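Local structure of D-alanine--D-alanine ligase (3TQT) at residues I20-Q23 / S24-I28; P64-L67 / V68-S72; K331-E334 / A335-L338; L350-D353 / R354-Q358. The protein joins two D-alanine molecules at the expense of ATP, giving the D-alanyl-D-alanine used in peptidoglycan synthesis. All blocks are in the same frame, centred on the assembly; numbering follows the deposited sequence.

Interaction 1 (I20-Q23 / S24-I28); sequences ISIQ and SAKNI
Four i to i+4 backbone bonds carry Ile20-Gln23 into Ser24-Ile28 within helix 18-31, the connecting helix of the beta-alpha-beta unit formed with strands 5-12 and 37-44. Ser24 N to Ile20 O and Ala25 N to Ser21 O each measure 2.8 Å, while Asn27 N to Gln23 O stretches to 3.2 Å.

Van der Waals contact centres on the aliphatic chain of Lys26. Lying alongside Ile22 and pointing the same way, it brings CE to 3.6 Å from Ile22 CG2, the branch set anti to the backbone N. The amide of Gln23, whose chain bends at chi2 (-48°), crosses the same chain at a slant, with Gln23 OE1 3.7 Å from Lys26 CD.

The polar ends look elsewhere. Lys26 NZ bonds to the carbonyl oxygens of Phe59 and His62 and makes a cation-pi contact with Phe59. Ser24 OG hydrogen-bonds with His107 NE2 and Phe323 N, and lies 3.1 Å from Ile20 O. Ser21 OG bonds with Gly12 N and Met105 O, and Asn27 ND2 with Phe323 O.

Lys26 thus packs by its methylenes against its own helix and directs its ammonium group to neighbouring carbonyls and the Phe59 ring, while buried serine hydroxyls tie the helix to the end of strand 5-12 and to nearby loops.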
loop_
_atom_site.group_PDB
_atom_site.type_symbol
_atom_site.label_atom_id
_atom_site.label_comp_id
_atom_site.label_asym_id
_atom_site.label_seq_id
_atom_site.Cartn_x
_atom_site.Cartn_y
_atom_site.Cartn_z
ATOM N N ILE A 20 20.486 -9.754 -4.603
ATOM C CA ILE A 20 19.608 -10.917 -4.619
ATOM C C ILE A 20 18.508 -10.736 -5.681
ATOM O O ILE A 20 18.115 -11.683 -6.363
ATOM C CB ILE A 20 18.947 -11.135 -3.243
ATOM C CG1 ILE A 20 19.999 -11.147 -2.129
ATOM C CG2 ILE A 20 18.121 -12.426 -3.241
ATOM C CD1 ILE A 20 19.400 -11.192 -0.738
ATOM N N SER A 21 18.016 -9.509 -5.816
ATOM C CA SER A 21 17.000 -9.195 -6.812
ATOM C C SER A 21 17.474 -9.561 -8.220
ATOM O O SER A 21 16.741 -10.173 -9.025
ATOM C CB SER A 21 16.644 -7.707 -6.737
ATOM O OG SER A 21 15.889 -7.317 -7.861
ATOM N N ILE A 22 18.708 -9.178 -8.520
ATOM C CA ILE A 22 19.287 -9.494 -9.818
ATOM C C ILE A 22 19.375 -11.006 -10.001
ATOM O O ILE A 22 19.058 -11.516 -11.076
ATOM C CB ILE A 22 20.689 -8.878 -9.965
ATOM C CG1 ILE A 22 20.579 -7.353 -10.018
ATOM C CG2 ILE A 22 21.379 -9.426 -11.211
ATOM C CD1 ILE A 22 21.833 -6.635 -9.570
ATOM N N GLN A 23 19.819 -11.723 -8.965
ATOM C CA GLN A 23 19.910 -13.181 -9.071
ATOM C C GLN A 23 18.531 -13.840 -9.230
ATOM O O GLN A 23 18.386 -14.798 -9.985
ATOM C CB GLN A 23 20.693 -13.808 -7.916
ATOM C CG GLN A 23 22.181 -13.447 -7.930
ATOM C CD GLN A 23 22.815 -13.645 -9.306
ATOM O OE1 GLN A 23 23.412 -12.720 -9.872
ATOM N NE2 GLN A 23 22.687 -14.857 -9.849
ATOM N N SER A 24 17.533 -13.333 -8.516
ATOM C CA SER A 24 16.153 -13.785 -8.712
ATOM C C SER A 24 15.722 -13.547 -10.156
ATOM O O SER A 24 15.193 -14.439 -10.816
ATOM C CB SER A 24 15.199 -13.068 -7.740
ATOM O OG SER A 24 15.512 -13.413 -6.409
ATOM N N ALA A 25 15.946 -12.333 -10.642
ATOM C CA ALA A 25 15.553 -11.977 -11.996
ATOM C C ALA A 25 16.252 -12.850 -13.030
ATOM O O ALA A 25 15.654 -13.218 -14.035
ATOM C CB ALA A 25 15.828 -10.519 -12.275
ATOM N N LYS A 26 17.518 -13.181 -12.789
ATOM C CA LYS A 26 18.238 -14.011 -13.741
ATOM C C LYS A 26 17.610 -15.393 -13.832
ATOM O O LYS A 26 17.453 -15.939 -14.913
ATOM C CB LYS A 26 19.715 -14.108 -13.384
ATOM C CG LYS A 26 20.486 -12.834 -13.648
ATOM C CD LYS A 26 21.947 -13.025 -13.270
ATOM C CE LYS A 26 22.768 -11.789 -13.575
ATOM N NZ LYS A 26 23.558 -11.954 -14.820
ATOM N N ASN A 27 17.238 -15.959 -12.696
ATOM C CA ASN A 27 16.619 -17.273 -12.714
ATOM C C ASN A 27 15.296 -17.227 -13.452
ATOM O O ASN A 27 14.990 -18.093 -14.263
ATOM C CB ASN A 27 16.384 -17.785 -11.294
ATOM C CG ASN A 27 15.820 -19.185 -11.273
ATOM O OD1 ASN A 27 16.261 -20.053 -12.028
ATOM N ND2 ASN A 27 14.826 -19.412 -10.429
ATOM N N ILE A 28 14.509 -16.205 -13.153
ATOM C CA ILE A 28 13.223 -16.046 -13.803
ATOM C C ILE A 28 13.426 -15.888 -15.311
ATOM O O ILE A 28 12.759 -16.543 -16.110
ATOM C CB ILE A 28 12.483 -14.838 -13.225
ATOM C CG1 ILE A 28 11.985 -15.177 -11.813
ATOM C CG2 ILE A 28 11.314 -14.424 -14.140
ATOM C CD1 ILE A 28 11.488 -13.989 -11.033
#

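Interaction 2 (P64-L67 / V68-S72); sequences PDHL and VKEGS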
loop_
_atom_site.group_PDB
_atom_site.type_symbol
_atom_site.label_atom_id
_atom_site.label_comp_id
_atom_site.label_asym_id
_atom_site.label_seq_id
_atom_site.Cartn_x
_atom_site.Cartn_y
_atom_site.Cartn_z
ATOM N N PRO A 64 23.955 -6.464 -14.744
ATOM C CA PRO A 64 23.298 -5.311 -15.361
ATOM C C PRO A 64 24.165 -4.054 -15.310
ATOM O O PRO A 64 24.064 -3.214 -16.212
ATOM C CB PRO A 64 22.010 -5.153 -14.544
ATOM C CG PRO A 64 22.258 -5.884 -13.281
ATOM C CD PRO A 64 23.178 -7.016 -13.622
ATOM N N ASP A 65 25.018 -3.928 -14.293
ATOM C CA ASP A 65 25.943 -2.798 -14.235
ATOM C C ASP A 65 26.853 -2.770 -15.474
ATOM O O ASP A 65 27.136 -1.717 -16.042
ATOM C CB ASP A 65 26.780 -2.849 -12.960
ATOM C CG ASP A 65 27.686 -1.647 -12.816
ATOM O OD1 ASP A 65 27.184 -0.579 -12.404
ATOM O OD2 ASP A 65 28.896 -1.764 -13.115
ATOM N N HIS A 66 27.305 -3.943 -15.886
ATOM C CA HIS A 66 28.132 -4.067 -17.081
ATOM C C HIS A 66 27.365 -3.592 -18.315
ATOM O O HIS A 66 27.893 -2.852 -19.155
ATOM C CB HIS A 66 28.553 -5.520 -17.253
ATOM C CG HIS A 66 29.420 -5.766 -18.444
ATOM N ND1 HIS A 66 30.771 -5.480 -18.456
ATOM C CD2 HIS A 66 29.137 -6.290 -19.660
ATOM C CE1 HIS A 66 31.278 -5.815 -19.627
ATOM N NE2 HIS A 66 30.307 -6.309 -20.378
ATOM N N LEU A 67 26.106 -4.009 -18.407
ATOM C CA LEU A 67 25.280 -3.698 -19.563
ATOM C C LEU A 67 25.009 -2.206 -19.651
ATOM O O LEU A 67 24.929 -1.631 -20.742
ATOM C CB LEU A 67 23.973 -4.476 -19.492
ATOM C CG LEU A 67 24.194 -5.985 -19.441
ATOM C CD1 LEU A 67 22.873 -6.683 -19.189
ATOM C CD2 LEU A 67 24.851 -6.463 -20.725
ATOM N N VAL A 68 24.873 -1.585 -18.490
ATOM C CA VAL A 68 24.723 -0.146 -18.412
ATOM C C VAL A 68 25.974 0.521 -18.984
ATOM O O VAL A 68 25.897 1.388 -19.856
ATOM C CB VAL A 68 24.534 0.296 -16.951
ATOM C CG1 VAL A 68 24.632 1.804 -16.846
ATOM C CG2 VAL A 68 23.202 -0.202 -16.425
ATOM N N LYS A 69 27.128 0.099 -18.490
ATOM C CA LYS A 69 28.393 0.708 -18.898
ATOM C C LYS A 69 28.688 0.487 -20.375
ATOM O O LYS A 69 29.163 1.391 -21.060
ATOM C CB LYS A 69 29.545 0.199 -18.031
ATOM C CG LYS A 69 29.621 0.876 -16.669
ATOM C CD LYS A 69 30.975 0.670 -16.003
ATOM C CE LYS A 69 31.184 -0.775 -15.575
ATOM N NZ LYS A 69 32.475 -0.954 -14.855
ATOM N N GLU A 70 28.406 -0.718 -20.861
ATOM C CA GLU A 70 28.582 -1.031 -22.281
ATOM C C GLU A 70 27.646 -0.203 -23.143
ATOM O O GLU A 70 27.964 0.122 -24.288
ATOM C CB GLU A 70 28.347 -2.521 -22.546
ATOM C CG GLU A 70 29.446 -3.415 -22.027
ATOM C CD GLU A 70 30.782 -3.101 -22.674
ATOM O OE1 GLU A 70 30.849 -3.072 -23.920
ATOM O OE2 GLU A 70 31.762 -2.870 -21.938
ATOM N N GLY A 71 26.488 0.130 -22.584
ATOM C CA GLY A 71 25.492 0.900 -23.300
ATOM C C GLY A 71 24.341 0.067 -23.836
ATOM O O GLY A 71 23.418 0.606 -24.437
ATOM N N SER A 72 24.388 -1.245 -23.626
ATOM C CA SER A 72 23.328 -2.112 -24.127
ATOM C C SER A 72 22.047 -2.003 -23.304
ATOM O O SER A 72 20.954 -2.167 -23.840
ATOM C CB SER A 72 23.790 -3.564 -24.214
ATOM O OG SER A 72 24.088 -4.067 -22.938
#
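Val68 meets Pro64 through both backbone and side chain: its N bonds to Pro64 O at 2.9 Å, and CG2, placed beside the backbone N, comes to 3.1 Å from that same oxygen. Val68 also packs against Phe43 and Tyr51 of the N-terminal domain's sheet. Lys69 N bonds to Asp65 O, and the lysine chain, bent at chi3 (-69°), turns back across the Asp65 carboxylate. Lys69 CE is 3.5 Å from Asp65 OD2, but NZ stays 4.1 Å from that oxygen, too far for a salt bridge although the opposite charges should still attract. Glu70 N bonds to His66 O at 2.8 Å. A bend at chi2 carries Glu70 CG over one face of the His66 imidazole in a CH-pi contact, 3.8 Å from the ring centroid and displaced toward the rim; the carboxylate and ring planes are 21° apart. Helix 64-70 ends here, in the connection to strand 74-78. Gly71 leaves it with positive phi (102°), a conformation suited to glycine, while its N bonds to Leu67 O from above the carbonyl plane. Ser72 then folds back over Leu67, its OG 3.3 Å from Leu67 CD2 and weakly hydrogen-bonded to Leu67 O.

Interaction 3 (K331-E334 / A335-L338); sequences KMWE and ASGL
This is a helix C-cap: Lys331-Glu334 and Ala335-Leu338 close the end of helix 328-335 with a Schellman motif, just before helix 340-370 begins. The helix packs in the ATP-grasp part of the ligase against strands 228-236 and 241-249, where Met332 touches Glu231, a predicted ATP-binding residue. One regular bond, Ala335 N to Lys331 O, precedes the change of direction. Trp333 O then accepts two donors from opposite faces of its carbonyl plane, Ser336 N at 2.8 Å and Leu338 N at 2.9 Å. Gly337 adopts positive phi (95°), and its N bonds to Glu334 O at 3.1 Å, likewise from above the carbonyl plane.

Side chains close the turn as well. Ser336 OG, set beside its own backbone N (chi1 -61°), bonds to Met332 O at 2.8 Å and also to Leu244 N, linking the cap to strand 241-249. Leu338 crosses the Trp333 indole with its CD2 branch 3.9 Å from Trp333 CD2, while Ser336 CB approaches Trp333 CE3 at 3.8 Å. The indole also meets Tyr329 edge-to-face, and Leu343 of the following helix touches both Trp333 and Leu338.

Backbone oxygens of the last turn are therefore satisfied by the reversing chain and a serine hydroxyl, and the returning leucine joins the tryptophan in an apolar cluster.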
loop_
_atom_site.group_PDB
_atom_site.type_symbol
_atom_site.label_atom_id
_atom_site.label_comp_id
_atom_site.label_asym_id
_atom_site.label_seq_id
_atom_site.Cartn_x
_atom_site.Cartn_y
_atom_site.Cartn_z
ATOM N N LYS A 331 11.864 -23.569 -5.067
ATOM C CA LYS A 331 12.255 -24.926 -4.683
ATOM C C LYS A 331 11.103 -25.699 -4.040
ATOM O O LYS A 331 10.906 -26.872 -4.320
ATOM C CB LYS A 331 13.456 -24.918 -3.739
ATOM C CG LYS A 331 14.788 -24.754 -4.425
ATOM C CD LYS A 331 15.921 -24.798 -3.398
ATOM C CE LYS A 331 15.821 -26.034 -2.510
ATOM N NZ LYS A 331 16.905 -26.096 -1.484
ATOM N N MET A 332 10.349 -25.049 -3.164
ATOM C CA MET A 332 9.199 -25.706 -2.554
ATOM C C MET A 332 8.168 -26.125 -3.602
ATOM O O MET A 332 7.647 -27.248 -3.560
ATOM C CB MET A 332 8.558 -24.812 -1.495
ATOM C CG MET A 332 9.347 -24.798 -0.197
ATOM S SD MET A 332 8.493 -23.917 1.109
ATOM C CE MET A 332 8.731 -22.213 0.607
ATOM N N TRP A 333 7.866 -25.233 -4.545
ATOM C CA TRP A 333 6.950 -25.620 -5.619
ATOM C C TRP A 333 7.490 -26.784 -6.441
ATOM O O TRP A 333 6.755 -27.725 -6.737
ATOM C CB TRP A 333 6.546 -24.439 -6.513
ATOM C CG TRP A 333 5.408 -23.677 -5.916
ATOM C CD1 TRP A 333 5.379 -22.350 -5.594
ATOM C CD2 TRP A 333 4.145 -24.216 -5.507
ATOM N NE1 TRP A 333 4.172 -22.029 -5.033
ATOM C CE2 TRP A 333 3.396 -23.153 -4.966
ATOM C CE3 TRP A 333 3.573 -25.493 -5.553
ATOM C CZ2 TRP A 333 2.102 -23.328 -4.476
ATOM C CZ3 TRP A 333 2.289 -25.664 -5.069
ATOM C CH2 TRP A 333 1.566 -24.586 -4.541
ATOM N N GLU A 334 8.765 -26.730 -6.805
ATOM C CA GLU A 334 9.355 -27.830 -7.574
ATOM C C GLU A 334 9.180 -29.131 -6.812
ATOM O O GLU A 334 8.873 -30.171 -7.392
ATOM C CB GLU A 334 10.839 -27.590 -7.845
ATOM C CG GLU A 334 11.147 -26.341 -8.633
ATOM C CD GLU A 334 12.591 -26.295 -9.089
ATOM O OE1 GLU A 334 13.252 -27.357 -9.077
ATOM O OE2 GLU A 334 13.061 -25.197 -9.457
ATOM N N ALA A 335 9.383 -29.063 -5.503
ATOM C CA ALA A 335 9.303 -30.243 -4.653
ATOM C C ALA A 335 7.866 -30.726 -4.522
ATOM O O ALA A 335 7.620 -31.843 -4.065
ATOM C CB ALA A 335 9.895 -29.954 -3.277
ATOM N N SER A 336 6.927 -29.877 -4.934
ATOM C CA SER A 336 5.506 -30.177 -4.842
ATOM C C SER A 336 4.933 -30.623 -6.183
ATOM O O SER A 336 3.729 -30.822 -6.316
ATOM C CB SER A 336 4.740 -28.948 -4.339
ATOM O OG SER A 336 5.193 -28.594 -3.047
ATOM N N GLY A 337 5.797 -30.754 -7.181
ATOM C CA GLY A 337 5.371 -31.204 -8.493
ATOM C C GLY A 337 5.067 -30.066 -9.447
ATOM O O GLY A 337 4.429 -30.269 -10.475
ATOM N N LEU A 338 5.516 -28.861 -9.121
ATOM C CA LEU A 338 5.309 -27.736 -10.027
ATOM C C LEU A 338 6.650 -27.168 -10.485
ATOM O O LEU A 338 7.250 -26.375 -9.775
ATOM C CB LEU A 338 4.483 -26.642 -9.337
ATOM C CG LEU A 338 4.126 -25.407 -10.172
ATOM C CD1 LEU A 338 3.249 -25.759 -11.369
ATOM C CD2 LEU A 338 3.429 -24.364 -9.303
#

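Interaction 4 (L350-D353 / R354-Q358); sequences LAID and RHQEQ
Leu350 O, Ala351 O, Ile352 O and Asp353 O receive the amides of Arg354, His355, Gln356 and Glu357 in an unbroken alpha-helical ladder within helix 340-370, from 2.9 Å for Arg354 N to Leu350 O to 3.0 Å for the nearly straight (168°) Glu357 N to Asp353 O.

Side chains meet the preceding turn mainly through their first carbons. Gln356 CG, beside its backbone N (chi1 -74°), comes to 3.3 Å from Ile352 O, and the same CG passes Ile352 CG2 more loosely at 4.3 Å. His355 CB stands 3.5 Å from both Ala351 O and Ile352 O. Its CG is anti to the backbone N (chi1 172°), which leads the imidazole off the preceding turn; outside the two segments, His355 touches Pro126. Arg354 CB likewise rests 3.5 Å from Leu350 O before the chain bends at chi3.

The Arg354 guanidinium bonds through NH2 to Tyr127 O, makes a cation-pi contact with the Tyr127 ring and has a long, weak ion pair with Glu121. Leu350 O takes a further bond from Asn237 ND2, and Gln358 NE2 bonds to Asp217 of the second subunit.

With no salt bridge across these turns, the local contact rests on main-chain bonds and carbon packing, while outward polar groups connect the helix to neighbouring parts of the chain and, through Gln358, to the second subunit.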
loop_
_atom_site.group_PDB
_atom_site.type_symbol
_atom_site.label_atom_id
_atom_site.label_comp_id
_atom_site.label_asym_id
_atom_site.label_seq_id
_atom_site.Cartn_x
_atom_site.Cartn_y
_atom_site.Cartn_z
ATOM N N LEU A 350 -2.156 -15.504 -13.586
ATOM C CA LEU A 350 -2.841 -14.928 -12.437
ATOM C C LEU A 350 -2.790 -13.410 -12.461
ATOM O O LEU A 350 -3.769 -12.745 -12.151
ATOM C CB LEU A 350 -2.201 -15.411 -11.139
ATOM C CG LEU A 350 -2.435 -16.877 -10.759
ATOM C CD1 LEU A 350 -1.478 -17.288 -9.652
ATOM C CD2 LEU A 350 -3.871 -17.087 -10.323
ATOM N N ALA A 351 -1.624 -12.876 -12.804
ATOM C CA ALA A 351 -1.425 -11.437 -12.910
ATOM C C ALA A 351 -2.375 -10.831 -13.944
ATOM O O ALA A 351 -3.036 -9.821 -13.689
ATOM C CB ALA A 351 0.053 -11.129 -13.275
ATOM N N ILE A 352 -2.425 -11.440 -15.125
ATOM C CA ILE A 352 -3.264 -10.938 -16.205
ATOM C C ILE A 352 -4.734 -11.084 -15.843
ATOM O O ILE A 352 -5.527 -10.192 -16.101
ATOM C CB ILE A 352 -2.942 -11.628 -17.541
ATOM C CG1 ILE A 352 -1.589 -11.121 -18.048
ATOM C CG2 ILE A 352 -4.021 -11.323 -18.590
ATOM C CD1 ILE A 352 -0.962 -11.986 -19.120
ATOM N N ASP A 353 -5.092 -12.208 -15.231
ATOM C CA ASP A 353 -6.485 -12.412 -14.826
ATOM C C ASP A 353 -6.924 -11.380 -13.794
ATOM O O ASP A 353 -8.032 -10.845 -13.876
ATOM C CB ASP A 353 -6.676 -13.797 -14.230
ATOM C CG ASP A 353 -6.653 -14.891 -15.274
ATOM O OD1 ASP A 353 -6.886 -14.588 -16.462
ATOM O OD2 ASP A 353 -6.417 -16.058 -14.900
ATOM N N ARG A 354 -6.062 -11.114 -12.814
ATOM C CA ARG A 354 -6.388 -10.109 -11.803
ATOM C C ARG A 354 -6.594 -8.759 -12.459
ATOM O O ARG A 354 -7.563 -8.061 -12.177
ATOM C CB ARG A 354 -5.298 -9.988 -10.741
ATOM C CG ARG A 354 -5.654 -8.954 -9.659
ATOM C CD ARG A 354 -4.654 -8.956 -8.513
ATOM N NE ARG A 354 -3.316 -8.628 -8.998
ATOM C CZ ARG A 354 -2.774 -7.418 -8.924
ATOM N NH1 ARG A 354 -3.454 -6.425 -8.364
ATOM N NH2 ARG A 354 -1.555 -7.200 -9.398
ATOM N N HIS A 355 -5.675 -8.402 -13.350
ATOM C CA HIS A 355 -5.767 -7.133 -14.059
ATOM C C HIS A 355 -7.082 -7.011 -14.831
ATOM O O HIS A 355 -7.730 -5.945 -14.839
ATOM C CB HIS A 355 -4.571 -6.990 -15.004
ATOM C CG HIS A 355 -4.674 -5.814 -15.916
ATOM N ND1 HIS A 355 -4.217 -4.563 -15.570
ATOM C CD2 HIS A 355 -5.195 -5.696 -17.157
ATOM C CE1 HIS A 355 -4.448 -3.723 -16.563
ATOM N NE2 HIS A 355 -5.038 -4.387 -17.540
ATOM N N GLN A 356 -7.476 -8.100 -15.489
ATOM C CA GLN A 356 -8.683 -8.078 -16.315
ATOM C C GLN A 356 -9.911 -7.889 -15.439
ATOM O O GLN A 356 -10.791 -7.090 -15.752
ATOM C CB GLN A 356 -8.798 -9.352 -17.166
ATOM C CG GLN A 356 -7.822 -9.378 -18.331
ATOM C CD GLN A 356 -7.900 -8.123 -19.191
ATOM O OE1 GLN A 356 -7.050 -7.227 -19.097
ATOM N NE2 GLN A 356 -8.922 -8.053 -20.039
ATOM N N GLU A 357 -9.950 -8.617 -14.332
ATOM C CA GLU A 357 -11.040 -8.489 -13.378
ATOM C C GLU A 357 -11.073 -7.081 -12.786
ATOM O O GLU A 357 -12.123 -6.459 -12.733
ATOM C CB GLU A 357 -10.904 -9.533 -12.275
ATOM C CG GLU A 357 -11.949 -9.418 -11.169
ATOM C CD GLU A 357 -13.326 -9.895 -11.614
ATOM O OE1 GLU A 357 -13.413 -10.542 -12.679
ATOM O OE2 GLU A 357 -14.316 -9.625 -10.898
ATOM N N GLN A 358 -9.923 -6.573 -12.343
ATOM C CA GLN A 358 -9.884 -5.231 -11.765
ATOM C C GLN A 358 -10.320 -4.169 -12.783
ATOM O O GLN A 358 -11.011 -3.219 -12.428
ATOM C CB GLN A 358 -8.491 -4.905 -11.201
ATOM C CG GLN A 358 -8.070 -5.788 -10.030
ATOM C CD GLN A 358 -8.997 -5.667 -8.828
ATOM O OE1 GLN A 358 -9.354 -4.563 -8.405
ATOM N NE2 GLN A 358 -9.396 -6.811 -8.276
#

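The four contacts follow one another along the chain, each a local feature of a helix. Interactions 1 and 2 belong to the N-terminal domain, on helices 18-31 and 64-70; their centres are about 17 Å apart, and they touch where Ile22 CD1 packs on Pro64 CG. Interaction 3 closes helix 328-335 in the ATP-grasp part, and interaction 4 lies on the next helix, 340-370, about 24 Å away between centres. Interactions 1 and 3, in different parts of the ligase, still approach to about 6 Å between nearest atoms, without touching. Interaction 2 is peripheral, its centre about 34 Å from those of interactions 3 and 4. Helix 340-370 itself reaches loop residues of the N-terminal region, thereby linking the two parts.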